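Local structure of glutathione S-transferase (Pseudomonas fluorescens, 3M3M) at residues A[14-25]-A[69-80]; A[145-153]-A[183-191]. The protein binds glutathione and probably catalyses its transfer to electrophilic substrates. One frame throughout, in Å; residues are numbered along the deposited sequence.

Interaction 1 (A[14-25]-A[69-80]); sequences NCYKIKLMLNLL and SNAILNFLADGS. With GSH (glutathione), chain B.
S69 meets helix 14-24 through its hydroxyl, which takes a hydrogen bond from K17 NZ (NZ to OG 3.1 Å). The same OG hydrogen-bonds to a carboxylate oxygen of glutathione, OG to O12 2.7 Å, and S69 N reaches the other oxygen, N to O11 2.8 Å, in a nearly straight bond (169°). Chi1 of 61° sets OG between the backbone N and the carbonyl carbon, where it can face ligand and lysine at once. N70 follows with OD1, held by K17 NZ at 3.2 Å from above the carbonyl plane; with E68 it forms the sodium site. The lysine, extended beyond CG, also forms a salt bridge with E100, whose carboxylate takes the N70 ND2 hydrogen bond too.

Beyond this polar end the interface turns apolar. I72 lays CG2 against I18 CD1 at 3.6 Å, the two side chains crossing at about a right angle, and I18 enters as a knob among S69, I72, L73 and L76. L73 sends CD2 to M21 CB. L76 slides past selenomethionine M21 in the opposite direction, its CB 3.6 Å from M21 CG, and turns CD1 to L22 CD2. A77 CB lies beside the selenium, and S80 CB closes the row on L25 CD2 at 4.0 Å.

The helices run almost parallel, 11° apart, with N14 beside S69 (CA to CA 5.7 Å), so their N-terminal ends are level at the glutathione carboxylate. The start of helix 69-77, through S69 N, probably helps balance its negative charge; K17 may add to this, its charge shared with E100.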
loop_
_atom_site.group_PDB
_atom_site.type_symbol
_atom_site.label_atom_id
_atom_site.label_comp_id
_atom_site.label_asym_id
_atom_site.label_seq_id
_atom_site.Cartn_x
_atom_site.Cartn_y
_atom_site.Cartn_z
ATOM N N ASN A 14 3.191 -2.737 -0.797
ATOM C CA ASN A 14 3.390 -2.342 0.608
ATOM C C ASN A 14 4.591 -1.410 0.797
ATOM O O ASN A 14 4.557 -0.480 1.602
ATOM C CB ASN A 14 3.517 -3.579 1.502
ATOM C CG ASN A 14 2.208 -4.362 1.516
ATOM O OD1 ASN A 14 2.201 -5.595 1.218
ATOM N ND2 ASN A 14 1.113 -3.669 1.862
ATOM N N CYS A 15 5.640 -1.614 -0.009
ATOM C CA CYS A 15 6.814 -0.735 0.043
ATOM C C CYS A 15 6.586 0.590 -0.710
ATOM O O CYS A 15 7.105 1.655 -0.275
ATOM C CB CYS A 15 8.007 -1.485 -0.612
ATOM S SG CYS A 15 8.495 -2.950 0.358
ATOM N N TYR A 16 5.841 0.545 -1.837
ATOM C CA TYR A 16 5.466 1.767 -2.519
ATOM C C TYR A 16 4.737 2.771 -1.603
ATOM O O TYR A 16 4.963 4.001 -1.651
ATOM C CB TYR A 16 4.579 1.428 -3.728
ATOM C CG TYR A 16 4.083 2.674 -4.463
ATOM C CD1 TYR A 16 4.932 3.828 -4.675
ATOM C CD2 TYR A 16 2.742 2.696 -4.905
ATOM C CE1 TYR A 16 4.406 4.978 -5.363
ATOM C CE2 TYR A 16 2.208 3.837 -5.589
ATOM C CZ TYR A 16 3.090 4.946 -5.828
ATOM O OH TYR A 16 2.557 6.076 -6.447
ATOM N N LYS A 17 3.863 2.276 -0.689
ATOM C CA LYS A 17 3.258 3.168 0.270
ATOM C C LYS A 17 4.274 4.034 0.987
ATOM O O LYS A 17 4.000 5.240 1.173
ATOM C CB LYS A 17 2.582 2.354 1.430
ATOM C CG LYS A 17 1.392 1.519 0.978
ATOM C CD LYS A 17 1.050 0.499 2.063
ATOM C CE LYS A 17 -0.054 -0.422 1.562
ATOM N NZ LYS A 17 -0.441 -1.460 2.615
ATOM N N ILE A 18 5.437 3.465 1.346
ATOM C CA ILE A 18 6.444 4.190 2.127
ATOM C C ILE A 18 7.264 5.134 1.198
ATOM O O ILE A 18 7.534 6.302 1.572
ATOM C CB ILE A 18 7.340 3.206 2.849
ATOM C CG1 ILE A 18 6.476 2.161 3.659
ATOM C CG2 ILE A 18 8.250 3.969 3.811
ATOM C CD1 ILE A 18 5.301 2.782 4.477
ATOM N N LYS A 19 7.588 4.666 0.010
ATOM C CA LYS A 19 8.254 5.585 -0.997
ATOM C C LYS A 19 7.343 6.808 -1.190
ATOM O O LYS A 19 7.796 7.972 -1.174
ATOM C CB LYS A 19 8.429 4.839 -2.340
ATOM C CG LYS A 19 9.081 5.796 -3.402
ATOM C CD LYS A 19 8.995 5.183 -4.810
ATOM C CE LYS A 19 9.553 6.241 -5.851
ATOM N NZ LYS A 19 9.568 5.605 -7.242
ATOM N N LEU A 20 6.058 6.539 -1.465
ATOM C CA LEU A 20 5.133 7.681 -1.695
ATOM C C LEU A 20 5.042 8.628 -0.493
ATOM O O LEU A 20 5.179 9.863 -0.626
ATOM C CB LEU A 20 3.713 7.101 -1.988
ATOM C CG LEU A 20 2.620 8.157 -2.324
ATOM C CD1 LEU A 20 3.111 9.280 -3.438
ATOM C CD2 LEU A 20 1.375 7.356 -2.863
HETATM N N MSE A 21 4.854 8.038 0.706
HETATM C CA MSE A 21 4.772 8.909 1.921
HETATM C C MSE A 21 6.040 9.754 2.185
HETATM O O MSE A 21 5.919 10.965 2.441
HETATM C CB MSE A 21 4.509 8.017 3.110
HETATM C CG MSE A 21 4.380 8.717 4.472
HETATM SE SE MSE A 21 2.543 9.488 4.657
HETATM C CE MSE A 21 2.684 11.187 3.653
ATOM N N LEU A 22 7.212 9.135 2.047
ATOM C CA LEU A 22 8.449 9.877 2.234
ATOM C C LEU A 22 8.557 11.056 1.245
ATOM O O LEU A 22 8.956 12.201 1.655
ATOM C CB LEU A 22 9.673 8.929 2.163
ATOM C CG LEU A 22 9.760 7.945 3.366
ATOM C CD1 LEU A 22 10.702 6.825 2.911
ATOM C CD2 LEU A 22 10.301 8.707 4.590
ATOM N N ASN A 23 8.249 10.797 -0.021
ATOM C CA ASN A 23 8.308 11.895 -1.036
ATOM C C ASN A 23 7.238 12.966 -0.817
ATOM O O ASN A 23 7.509 14.152 -0.941
ATOM C CB ASN A 23 8.272 11.324 -2.482
ATOM C CG ASN A 23 9.593 10.686 -2.826
ATOM O OD1 ASN A 23 10.506 11.398 -3.325
ATOM N ND2 ASN A 23 9.785 9.425 -2.486
ATOM N N LEU A 24 6.026 12.567 -0.437
ATOM C CA LEU A 24 4.955 13.563 -0.248
ATOM C C LEU A 24 5.387 14.516 0.906
ATOM O O LEU A 24 5.100 15.701 0.820
ATOM C CB LEU A 24 3.643 12.888 0.204
ATOM C CG LEU A 24 2.947 12.246 -0.966
ATOM C CD1 LEU A 24 1.803 11.292 -0.346
ATOM C CD2 LEU A 24 2.310 13.317 -1.979
ATOM N N LEU A 25 6.115 13.997 1.893
ATOM C CA LEU A 25 6.546 14.802 3.027
ATOM C C LEU A 25 7.961 15.410 2.917
ATOM O O LEU A 25 8.418 16.089 3.886
ATOM C CB LEU A 25 6.476 13.992 4.352
ATOM C CG LEU A 25 4.999 13.867 4.761
ATOM C CD1 LEU A 25 4.854 12.680 5.752
ATOM C CD2 LEU A 25 4.354 15.164 5.296
ATOM N N SER A 69 3.746 -1.808 6.928
ATOM C CA SER A 69 3.648 -0.624 6.088
ATOM C C SER A 69 2.621 0.335 6.623
ATOM O O SER A 69 2.886 1.535 6.630
ATOM C CB SER A 69 3.256 -1.012 4.619
ATOM O OG SER A 69 1.987 -1.656 4.540
ATOM N N ASN A 70 1.473 -0.158 7.068
ATOM C CA ASN A 70 0.452 0.811 7.523
ATOM C C ASN A 70 0.817 1.473 8.872
ATOM O O ASN A 70 0.396 2.610 9.119
ATOM C CB ASN A 70 -0.931 0.192 7.594
ATOM C CG ASN A 70 -1.534 -0.060 6.213
ATOM O OD1 ASN A 70 -0.990 0.326 5.190
ATOM N ND2 ASN A 70 -2.643 -0.788 6.189
ATOM N N ALA A 71 1.637 0.770 9.698
ATOM C CA ALA A 71 2.085 1.420 10.985
ATOM C C ALA A 71 3.171 2.436 10.650
ATOM O O ALA A 71 3.157 3.532 11.176
ATOM C CB ALA A 71 2.658 0.349 11.945
ATOM N N ILE A 72 3.986 2.089 9.678
ATOM C CA ILE A 72 5.003 3.081 9.211
ATOM C C ILE A 72 4.335 4.339 8.640
ATOM O O ILE A 72 4.764 5.471 8.960
ATOM C CB ILE A 72 5.985 2.422 8.182
ATOM C CG1 ILE A 72 6.795 1.282 8.861
ATOM C CG2 ILE A 72 6.921 3.575 7.594
ATOM C CD1 ILE A 72 7.361 0.325 7.750
ATOM N N LEU A 73 3.250 4.215 7.877
ATOM C CA LEU A 73 2.524 5.381 7.412
ATOM C C LEU A 73 2.061 6.223 8.601
ATOM O O LEU A 73 2.153 7.473 8.571
ATOM C CB LEU A 73 1.307 4.992 6.559
ATOM C CG LEU A 73 1.606 4.341 5.185
ATOM C CD1 LEU A 73 0.274 3.935 4.513
ATOM C CD2 LEU A 73 2.385 5.422 4.333
ATOM N N ASN A 74 1.508 5.558 9.640
ATOM C CA ASN A 74 1.087 6.379 10.821
ATOM C C ASN A 74 2.255 7.145 11.472
ATOM O O ASN A 74 2.046 8.341 11.900
ATOM C CB ASN A 74 0.409 5.465 11.834
ATOM C CG ASN A 74 -1.132 5.280 11.515
ATOM O OD1 ASN A 74 -1.960 6.077 11.941
ATOM N ND2 ASN A 74 -1.460 4.344 10.667
ATOM N N PHE A 75 3.403 6.476 11.641
ATOM C CA PHE A 75 4.569 7.139 12.275
ATOM C C PHE A 75 4.985 8.364 11.412
ATOM O O PHE A 75 5.220 9.461 11.976
ATOM C CB PHE A 75 5.701 6.179 12.284
ATOM C CG PHE A 75 6.936 6.711 12.808
ATOM C CD1 PHE A 75 7.047 6.963 14.189
ATOM C CD2 PHE A 75 8.036 7.047 11.927
ATOM C CE1 PHE A 75 8.288 7.461 14.739
ATOM C CE2 PHE A 75 9.260 7.545 12.508
ATOM C CZ PHE A 75 9.318 7.811 13.875
ATOM N N LEU A 76 5.082 8.173 10.082
ATOM C CA LEU A 76 5.571 9.301 9.217
ATOM C C LEU A 76 4.590 10.443 9.150
ATOM O O LEU A 76 4.975 11.654 9.077
ATOM C CB LEU A 76 5.881 8.796 7.780
ATOM C CG LEU A 76 7.033 7.808 7.753
ATOM C CD1 LEU A 76 7.236 7.135 6.355
ATOM C CD2 LEU A 76 8.356 8.462 8.248
ATOM N N ALA A 77 3.314 10.129 9.176
ATOM C CA ALA A 77 2.228 11.129 8.899
ATOM C C ALA A 77 1.789 11.893 10.164
ATOM O O ALA A 77 0.986 12.844 10.099
ATOM C CB ALA A 77 0.973 10.454 8.286
ATOM N N ASP A 78 2.169 11.367 11.333
ATOM C CA ASP A 78 1.464 11.879 12.537
ATOM C C ASP A 78 1.871 13.376 12.660
ATOM O O ASP A 78 3.049 13.743 12.466
ATOM C CB ASP A 78 1.895 11.111 13.752
ATOM C CG ASP A 78 1.412 11.755 15.034
ATOM O OD1 ASP A 78 2.325 12.233 15.799
ATOM O OD2 ASP A 78 0.152 11.910 15.133
ATOM N N GLY A 79 0.859 14.202 12.930
ATOM C CA GLY A 79 1.075 15.672 12.962
ATOM C C GLY A 79 1.048 16.357 11.621
ATOM O O GLY A 79 1.339 17.564 11.578
ATOM N N SER A 80 0.779 15.630 10.508
ATOM C CA SER A 80 0.699 16.229 9.185
ATOM C C SER A 80 -0.737 16.278 8.712
ATOM O O SER A 80 -1.668 15.693 9.352
ATOM C CB SER A 80 1.541 15.469 8.121
ATOM O OG SER A 80 0.874 14.227 7.824
HETATM N N1 GSH B . 1.196 -6.679 6.591
HETATM C CA1 GSH B . 2.544 -6.364 5.974
HETATM C C1 GSH B . 2.680 -4.882 5.614
HETATM O O11 GSH B . 3.828 -4.361 5.722
HETATM O O12 GSH B . 1.664 -4.276 5.176
HETATM C CB1 GSH B . 2.635 -7.270 4.703
HETATM C CG1 GSH B . 3.956 -6.970 4.067
HETATM C CD1 GSH B . 4.309 -8.044 3.017
HETATM O OE1 GSH B . 3.438 -9.095 2.747
HETATM N N2 GSH B . 5.489 -7.985 2.330
HETATM C CA2 GSH B . 5.806 -9.000 1.326
HETATM C C2 GSH B . 6.937 -9.770 1.854
HETATM O O2 GSH B . 7.886 -9.108 2.507
HETATM C CB2 GSH B . 6.208 -8.234 0.038
HETATM S SG2 GSH B . 4.753 -7.239 -0.631
HETATM N N3 GSH B . 6.986 -11.084 1.696
HETATM C CA3 GSH B . 8.191 -11.784 2.172
HETATM C C3 GSH B . 7.884 -13.119 2.827
HETATM O O31 GSH B . 8.790 -14.001 2.936
HETATM O O32 GSH B . 6.749 -13.316 3.291
#

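Interaction 2 (A[145-153]-A[183-191])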
loop_
_atom_site.group_PDB
_atom_site.type_symbol
_atom_site.label_atom_id
_atom_site.label_comp_id
_atom_site.label_asym_id
_atom_site.label_seq_id
_atom_site.Cartn_x
_atom_site.Cartn_y
_atom_site.Cartn_z
ATOM N N GLN A 145 -17.989 4.357 -1.404
ATOM C CA GLN A 145 -17.566 5.467 -0.661
ATOM C C GLN A 145 -17.120 6.644 -1.561
ATOM O O GLN A 145 -17.433 7.769 -1.254
ATOM C CB GLN A 145 -16.367 5.089 0.331
ATOM C CG GLN A 145 -15.801 6.270 1.157
ATOM C CD GLN A 145 -16.837 6.795 2.202
ATOM O OE1 GLN A 145 -17.435 5.998 2.906
ATOM N NE2 GLN A 145 -17.141 8.076 2.177
ATOM N N LEU A 146 -16.383 6.333 -2.622
ATOM C CA LEU A 146 -15.753 7.391 -3.427
ATOM C C LEU A 146 -16.845 7.957 -4.389
ATOM O O LEU A 146 -16.561 8.880 -5.150
ATOM C CB LEU A 146 -14.599 6.780 -4.206
ATOM C CG LEU A 146 -13.443 6.479 -3.197
ATOM C CD1 LEU A 146 -12.427 5.611 -3.919
ATOM C CD2 LEU A 146 -12.816 7.809 -2.591
ATOM N N SER A 147 -18.037 7.328 -4.387
ATOM C CA SER A 147 -19.164 7.867 -5.213
ATOM C C SER A 147 -19.807 9.027 -4.457
ATOM O O SER A 147 -20.663 9.767 -5.030
ATOM C CB SER A 147 -20.154 6.719 -5.599
ATOM O OG SER A 147 -19.520 5.836 -6.550
ATOM N N ARG A 148 -19.435 9.200 -3.185
ATOM C CA ARG A 148 -19.975 10.160 -2.231
ATOM C C ARG A 148 -18.975 11.182 -1.706
ATOM O O ARG A 148 -19.347 12.307 -1.375
ATOM C CB ARG A 148 -20.566 9.482 -1.002
ATOM C CG ARG A 148 -21.722 8.637 -1.441
ATOM C CD ARG A 148 -22.422 7.922 -0.337
ATOM N NE ARG A 148 -23.470 7.042 -0.920
ATOM C CZ ARG A 148 -24.667 7.438 -1.404
ATOM N NH1 ARG A 148 -25.020 8.729 -1.498
ATOM N NH2 ARG A 148 -25.520 6.525 -1.845
ATOM N N THR A 149 -17.705 10.803 -1.539
ATOM C CA THR A 149 -16.685 11.747 -1.029
ATOM C C THR A 149 -15.467 11.579 -1.965
ATOM O O THR A 149 -15.267 10.562 -2.591
ATOM C CB THR A 149 -16.215 11.481 0.448
ATOM O OG1 THR A 149 -15.735 10.116 0.551
ATOM C CG2 THR A 149 -17.330 11.723 1.509
ATOM N N PRO A 150 -14.622 12.575 -2.025
ATOM C CA PRO A 150 -13.581 12.488 -3.040
ATOM C C PRO A 150 -12.327 11.708 -2.534
ATOM O O PRO A 150 -11.510 11.255 -3.361
ATOM C CB PRO A 150 -13.147 13.969 -3.198
ATOM C CG PRO A 150 -13.551 14.597 -1.975
ATOM C CD PRO A 150 -14.788 13.946 -1.505
ATOM N N TYR A 151 -12.209 11.587 -1.229
ATOM C CA TYR A 151 -11.131 10.707 -0.658
ATOM C C TYR A 151 -11.861 9.763 0.285
ATOM O O TYR A 151 -13.104 9.881 0.471
ATOM C CB TYR A 151 -10.089 11.515 0.117
ATOM C CG TYR A 151 -9.268 12.360 -0.834
ATOM C CD1 TYR A 151 -8.260 11.792 -1.633
ATOM C CD2 TYR A 151 -9.511 13.710 -0.946
ATOM C CE1 TYR A 151 -7.502 12.605 -2.533
ATOM C CE2 TYR A 151 -8.784 14.510 -1.866
ATOM C CZ TYR A 151 -7.774 13.947 -2.616
ATOM O OH TYR A 151 -7.012 14.782 -3.449
ATOM N N LEU A 152 -11.142 8.766 0.803
ATOM C CA LEU A 152 -11.892 7.765 1.606
ATOM C C LEU A 152 -12.430 8.361 2.870
ATOM O O LEU A 152 -13.507 7.904 3.340
ATOM C CB LEU A 152 -10.972 6.520 1.912
ATOM C CG LEU A 152 -10.758 5.762 0.598
ATOM C CD1 LEU A 152 -9.584 4.807 0.871
ATOM C CD2 LEU A 152 -11.989 4.972 0.157
ATOM N N VAL A 153 -11.707 9.350 3.439
ATOM C CA VAL A 153 -12.139 9.988 4.665
ATOM C C VAL A 153 -12.405 11.464 4.324
ATOM O O VAL A 153 -11.470 12.286 4.315
ATOM C CB VAL A 153 -11.140 9.830 5.834
ATOM C CG1 VAL A 153 -11.645 10.515 7.140
ATOM C CG2 VAL A 153 -10.846 8.265 6.166
ATOM N N GLY A 183 -15.642 5.658 -10.002
ATOM C CA GLY A 183 -15.354 6.476 -8.844
ATOM C C GLY A 183 -13.906 6.197 -8.381
ATOM O O GLY A 183 -13.209 7.129 -7.960
ATOM N N ILE A 184 -13.519 4.917 -8.382
ATOM C CA ILE A 184 -12.053 4.583 -8.095
ATOM C C ILE A 184 -11.097 5.284 -9.077
ATOM O O ILE A 184 -10.127 5.911 -8.681
ATOM C CB ILE A 184 -11.805 3.114 -8.045
ATOM C CG1 ILE A 184 -12.649 2.545 -6.852
ATOM C CG2 ILE A 184 -10.262 2.785 -7.816
ATOM C CD1 ILE A 184 -12.442 0.962 -6.650
ATOM N N GLN A 185 -11.434 5.231 -10.364
ATOM C CA GLN A 185 -10.550 5.858 -11.349
ATOM C C GLN A 185 -10.442 7.351 -11.088
ATOM O O GLN A 185 -9.333 7.913 -11.166
ATOM C CB GLN A 185 -11.034 5.513 -12.789
ATOM C CG GLN A 185 -10.988 4.088 -13.161
ATOM C CD GLN A 185 -11.539 3.906 -14.621
ATOM O OE1 GLN A 185 -12.651 4.391 -14.939
ATOM N NE2 GLN A 185 -10.803 3.158 -15.444
ATOM N N ALA A 186 -11.529 8.048 -10.734
ATOM C CA ALA A 186 -11.444 9.504 -10.535
ATOM C C ALA A 186 -10.653 9.810 -9.251
ATOM O O ALA A 186 -9.944 10.773 -9.139
ATOM C CB ALA A 186 -12.893 10.132 -10.438
ATOM N N TRP A 187 -10.798 8.925 -8.243
ATOM C CA TRP A 187 -9.958 9.063 -7.039
ATOM C C TRP A 187 -8.461 8.834 -7.328
ATOM O O TRP A 187 -7.575 9.581 -6.791
ATOM C CB TRP A 187 -10.507 8.070 -6.009
ATOM C CG TRP A 187 -9.626 7.778 -4.815
ATOM C CD1 TRP A 187 -9.498 8.459 -3.662
ATOM C CD2 TRP A 187 -8.845 6.579 -4.689
ATOM N NE1 TRP A 187 -8.587 7.777 -2.794
ATOM C CE2 TRP A 187 -8.231 6.599 -3.390
ATOM C CE3 TRP A 187 -8.634 5.498 -5.563
ATOM C CZ2 TRP A 187 -7.357 5.537 -2.917
ATOM C CZ3 TRP A 187 -7.761 4.416 -5.106
ATOM C CH2 TRP A 187 -7.157 4.473 -3.784
HETATM N N MSE A 188 -8.136 7.821 -8.160
HETATM C CA MSE A 188 -6.732 7.566 -8.502
HETATM C C MSE A 188 -6.221 8.877 -9.169
HETATM O O MSE A 188 -5.096 9.276 -8.955
HETATM C CB MSE A 188 -6.609 6.470 -9.525
HETATM C CG MSE A 188 -6.740 5.157 -8.804
HETATM SE SE MSE A 188 -6.892 3.578 -9.947
HETATM C CE MSE A 188 -5.430 3.840 -11.340
ATOM N N GLN A 189 -7.004 9.410 -10.112
ATOM C CA GLN A 189 -6.637 10.757 -10.662
ATOM C C GLN A 189 -6.344 11.879 -9.676
ATOM O O GLN A 189 -5.334 12.584 -9.836
ATOM C CB GLN A 189 -7.692 11.186 -11.706
ATOM C CG GLN A 189 -7.207 10.879 -13.020
ATOM C CD GLN A 189 -6.311 12.014 -13.358
ATOM O OE1 GLN A 189 -6.547 13.141 -12.851
ATOM N NE2 GLN A 189 -5.264 11.769 -14.133
ATOM N N ARG A 190 -7.148 12.027 -8.617
ATOM C CA ARG A 190 -6.935 12.979 -7.571
ATOM C C ARG A 190 -5.645 12.710 -6.779
ATOM O O ARG A 190 -4.905 13.611 -6.488
ATOM C CB ARG A 190 -8.111 13.024 -6.550
ATOM C CG ARG A 190 -9.339 13.514 -7.231
ATOM C CD ARG A 190 -10.334 14.096 -6.222
ATOM N NE ARG A 190 -11.053 12.955 -5.902
ATOM C CZ ARG A 190 -12.074 12.406 -6.557
ATOM N NH1 ARG A 190 -12.737 12.919 -7.603
ATOM N NH2 ARG A 190 -12.457 11.280 -6.083
ATOM N N VAL A 191 -5.411 11.449 -6.428
ATOM C CA VAL A 191 -4.189 11.087 -5.731
ATOM C C VAL A 191 -2.994 11.482 -6.557
ATOM O O VAL A 191 -2.086 12.155 -6.083
ATOM C CB VAL A 191 -4.200 9.545 -5.427
ATOM C CG1 VAL A 191 -2.775 9.088 -4.920
ATOM C CG2 VAL A 191 -5.365 9.303 -4.341
HETATM O O HOH W 1 -14.366 9.448 -6.965
HETATM O O HOH W 2 -4.312 14.553 -3.705
#
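P150 and R190 make the polar centre of this contact: the arginine turns side-on and gives both NE and NH2 to the one carbonyl oxygen, P150 O, at 3.1 Å and 2.9 Å. Neither bond is straight (143° each), and the oxygen is tilted some way out of the guanidinium plane; the NH2 bond uses a lone pair in the carbonyl plane. The chain bends at chi3 (-89°), bringing the guanidinium beside the proline, whose CB packs over one face while A186 O lies over the other.

Next to it stands W187. Over one face of its indole comes L146 CD1, a CH-pi contact 3.9 Å from the centroid of the five-membered ring, and V191 CG2 lies over the opposite face. P150 O reaches the indole edge in plane, 3.5 Å from W187 CD1. Y151 crosses both partners obliquely, with OH 3.7 Å from R190 CB.

Water and neighbours fix the outer shell. One water donates to L146 O and G183 O and accepts from R190 NH2; a second joins Y151 OH to R190 O. Q145 NE2 donates to T149 OG1, which donates in turn to Y151 O, tying the segment's bend to the end of helix 125-146. The E143 carboxylate accepts from G183 N and I184 N, and D161 takes W187 NE1 and L152 N.

In this all-helical C-terminal domain of the glutathione transferase fold, the link after helix 125-146 is thereby joined to helices 182-192 and 159-168.

Both segments of interaction 1 come earlier in the chain than either segment of interaction 2, and each contact lies in a different half of the glutathione transferase fold. The pair 14-25 and 69-80 belongs to the thioredoxin-like N-terminal domain, its helices packed beside the mixed four-stranded sheet; 145-153 and 183-191 belong to the helical C-terminal domain. Their centres are 19 Å apart and the nearest atoms about 5 Å apart, without touching. Helices 87-117 and 159-168 receive side chains from both contacts. Interaction 1 holds S69, which binds glutathione, while interaction 2 lies away from the ligand, the W187 side chain about 9 Å from that of the glutathione-binding Y167.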